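PDB 2Z4S: chromosomal replication initiator protein DnaA from Thermotoga maritima, which binds and hydrolyses ATP and, in its ATP form, probably assembles on the replication origin to start chromosome duplication. Local coordinates for residues I166-F171 and L198-V203. Numbering follows the deposited sequence.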
loop_
_atom_site.group_PDB
_atom_site.type_symbol
_atom_site.label_atom_id
_atom_site.label_comp_id
_atom_site.label_asym_id
_atom_site.label_seq_id
_atom_site.Cartn_x
_atom_site.Cartn_y
_atom_site.Cartn_z
ATOM N N ILE A 166 6.291 -5.693 -5.532
ATOM C CA ILE A 166 7.417 -4.918 -6.012
ATOM C C ILE A 166 7.101 -3.442 -5.984
ATOM O O ILE A 166 5.986 -3.038 -5.667
ATOM C CB ILE A 166 7.768 -5.327 -7.465
ATOM C CG1 ILE A 166 9.272 -5.497 -7.600
ATOM C CG2 ILE A 166 7.244 -4.305 -8.460
ATOM C CD1 ILE A 166 9.785 -6.841 -7.083
ATOM N N THR A 167 8.090 -2.636 -6.328
ATOM C CA THR A 167 7.894 -1.203 -6.368
ATOM C C THR A 167 8.169 -0.713 -7.769
ATOM O O THR A 167 9.129 -1.145 -8.402
ATOM C CB THR A 167 8.824 -0.496 -5.405
ATOM O OG1 THR A 167 8.305 -0.626 -4.081
ATOM C CG2 THR A 167 8.939 0.961 -5.759
ATOM N N SER A 168 7.318 0.180 -8.260
ATOM C CA SER A 168 7.513 0.717 -9.594
ATOM C C SER A 168 8.964 1.127 -9.696
ATOM O O SER A 168 9.616 0.870 -10.700
ATOM C CB SER A 168 6.603 1.915 -9.832
ATOM O OG SER A 168 5.263 1.485 -10.021
ATOM N N GLU A 169 9.476 1.749 -8.640
ATOM C CA GLU A 169 10.871 2.151 -8.642
ATOM C C GLU A 169 11.770 0.936 -8.843
ATOM O O GLU A 169 12.674 0.970 -9.676
ATOM C CB GLU A 169 11.263 2.843 -7.338
ATOM C CG GLU A 169 12.704 3.316 -7.370
ATOM C CD GLU A 169 13.191 3.885 -6.056
ATOM O OE1 GLU A 169 12.479 4.714 -5.451
ATOM O OE2 GLU A 169 14.304 3.509 -5.635
ATOM N N LYS A 170 11.539 -0.137 -8.089
ATOM C CA LYS A 170 12.387 -1.306 -8.266
ATOM C C LYS A 170 12.219 -1.848 -9.670
ATOM O O LYS A 170 13.154 -2.386 -10.246
ATOM C CB LYS A 170 12.080 -2.414 -7.265
ATOM C CG LYS A 170 12.998 -3.595 -7.509
ATOM C CD LYS A 170 13.033 -4.581 -6.377
ATOM C CE LYS A 170 14.215 -5.539 -6.535
ATOM N NZ LYS A 170 15.534 -4.884 -6.255
ATOM N N PHE A 171 11.021 -1.717 -10.221
ATOM C CA PHE A 171 10.792 -2.194 -11.570
ATOM C C PHE A 171 11.726 -1.363 -12.449
ATOM O O PHE A 171 12.324 -1.870 -13.394
ATOM C CB PHE A 171 9.341 -1.962 -11.971
ATOM C CG PHE A 171 8.895 -2.787 -13.139
ATOM C CD1 PHE A 171 8.756 -4.163 -13.019
ATOM C CD2 PHE A 171 8.584 -2.186 -14.350
ATOM C CE1 PHE A 171 8.305 -4.931 -14.093
ATOM C CE2 PHE A 171 8.131 -2.945 -15.428
ATOM C CZ PHE A 171 7.991 -4.318 -15.300
ATOM N N LEU A 198 1.176 -10.402 -9.491
ATOM C CA LEU A 198 2.169 -9.335 -9.456
ATOM C C LEU A 198 1.526 -8.101 -8.814
ATOM O O LEU A 198 0.514 -7.591 -9.298
ATOM C CB LEU A 198 2.621 -9.063 -10.902
ATOM C CG LEU A 198 3.688 -8.064 -11.372
ATOM C CD1 LEU A 198 3.033 -6.799 -11.877
ATOM C CD2 LEU A 198 4.669 -7.783 -10.261
ATOM N N LEU A 199 2.099 -7.639 -7.708
ATOM C CA LEU A 199 1.564 -6.474 -7.013
ATOM C C LEU A 199 2.560 -5.349 -7.204
ATOM O O LEU A 199 3.712 -5.513 -6.828
ATOM C CB LEU A 199 1.434 -6.790 -5.525
ATOM C CG LEU A 199 0.849 -8.168 -5.195
ATOM C CD1 LEU A 199 1.281 -8.586 -3.807
ATOM C CD2 LEU A 199 -0.666 -8.142 -5.317
ATOM N N ILE A 200 2.149 -4.217 -7.776
ATOM C CA ILE A 200 3.091 -3.109 -7.988
ATOM C C ILE A 200 2.683 -1.875 -7.209
ATOM O O ILE A 200 1.604 -1.327 -7.437
ATOM C CB ILE A 200 3.172 -2.679 -9.458
ATOM C CG1 ILE A 200 3.133 -3.895 -10.384
ATOM C CG2 ILE A 200 4.450 -1.882 -9.678
ATOM C CD1 ILE A 200 2.761 -3.536 -11.822
ATOM N N ASP A 201 3.558 -1.413 -6.320
ATOM C CA ASP A 201 3.252 -0.251 -5.487
ATOM C C ASP A 201 3.730 1.061 -6.093
ATOM O O ASP A 201 4.583 1.073 -6.973
ATOM C CB ASP A 201 3.881 -0.424 -4.101
ATOM C CG ASP A 201 2.985 0.080 -2.965
ATOM O OD1 ASP A 201 2.255 1.086 -3.132
ATOM O OD2 ASP A 201 3.036 -0.537 -1.880
ATOM N N ASP A 202 3.170 2.160 -5.597
ATOM C CA ASP A 202 3.495 3.509 -6.044
ATOM C C ASP A 202 3.932 3.573 -7.482
ATOM O O ASP A 202 5.124 3.566 -7.764
ATOM C CB ASP A 202 4.591 4.102 -5.179
ATOM C CG ASP A 202 4.164 4.273 -3.751
ATOM O OD1 ASP A 202 3.430 5.243 -3.450
ATOM O OD2 ASP A 202 4.557 3.422 -2.924
ATOM N N VAL A 203 2.973 3.661 -8.395
ATOM C CA VAL A 203 3.298 3.711 -9.806
ATOM C C VAL A 203 3.443 5.137 -10.330
ATOM O O VAL A 203 3.554 5.341 -11.529
ATOM C CB VAL A 203 2.238 2.951 -10.632
ATOM C CG1 VAL A 203 1.104 3.876 -11.019
ATOM C CG2 VAL A 203 2.883 2.315 -11.838
#
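The Walker B strand of this AAA+ domain, 197-201, runs parallel to the edge strand that ends at T167, and the two segments meet through I166, S168, I200 and D201. I166 is tied to the neighbouring strand at both its N and its O: the N donates to L199 O at 2.9 Å, and the O receives D201 N in a straighter bond (166°). One residue past the strand, S168 N at the start of helix 168-182 reaches D201 O at 3.2 Å, carrying the ladder onto the first turn of the helix. S168 OG, held beside its own backbone N (chi1 -74°), lies 3.1 Å from D201 O, but where its proton goes is open, since D202 O is just as near.

On the face carrying I166 and I200, the methyls I166 CG2 and I200 CG2 meet at 3.9 Å. I200 CG2, anti to its backbone N, also comes up against the start of the helix, 3.5 Å from S168 OG.

The hydrophobic strand ends in D201, with D202 following in the loop, the Walker B pattern, near the nucleotide. D201 projects from the other face, where OD2 hydrogen-bonds Y165 OH and T144 OG1 of the P-loop, while D201 OD1 takes D202 N at 2.8 Å through its anti lone pair. D202 belongs with T144 to the magnesium site beside ADP.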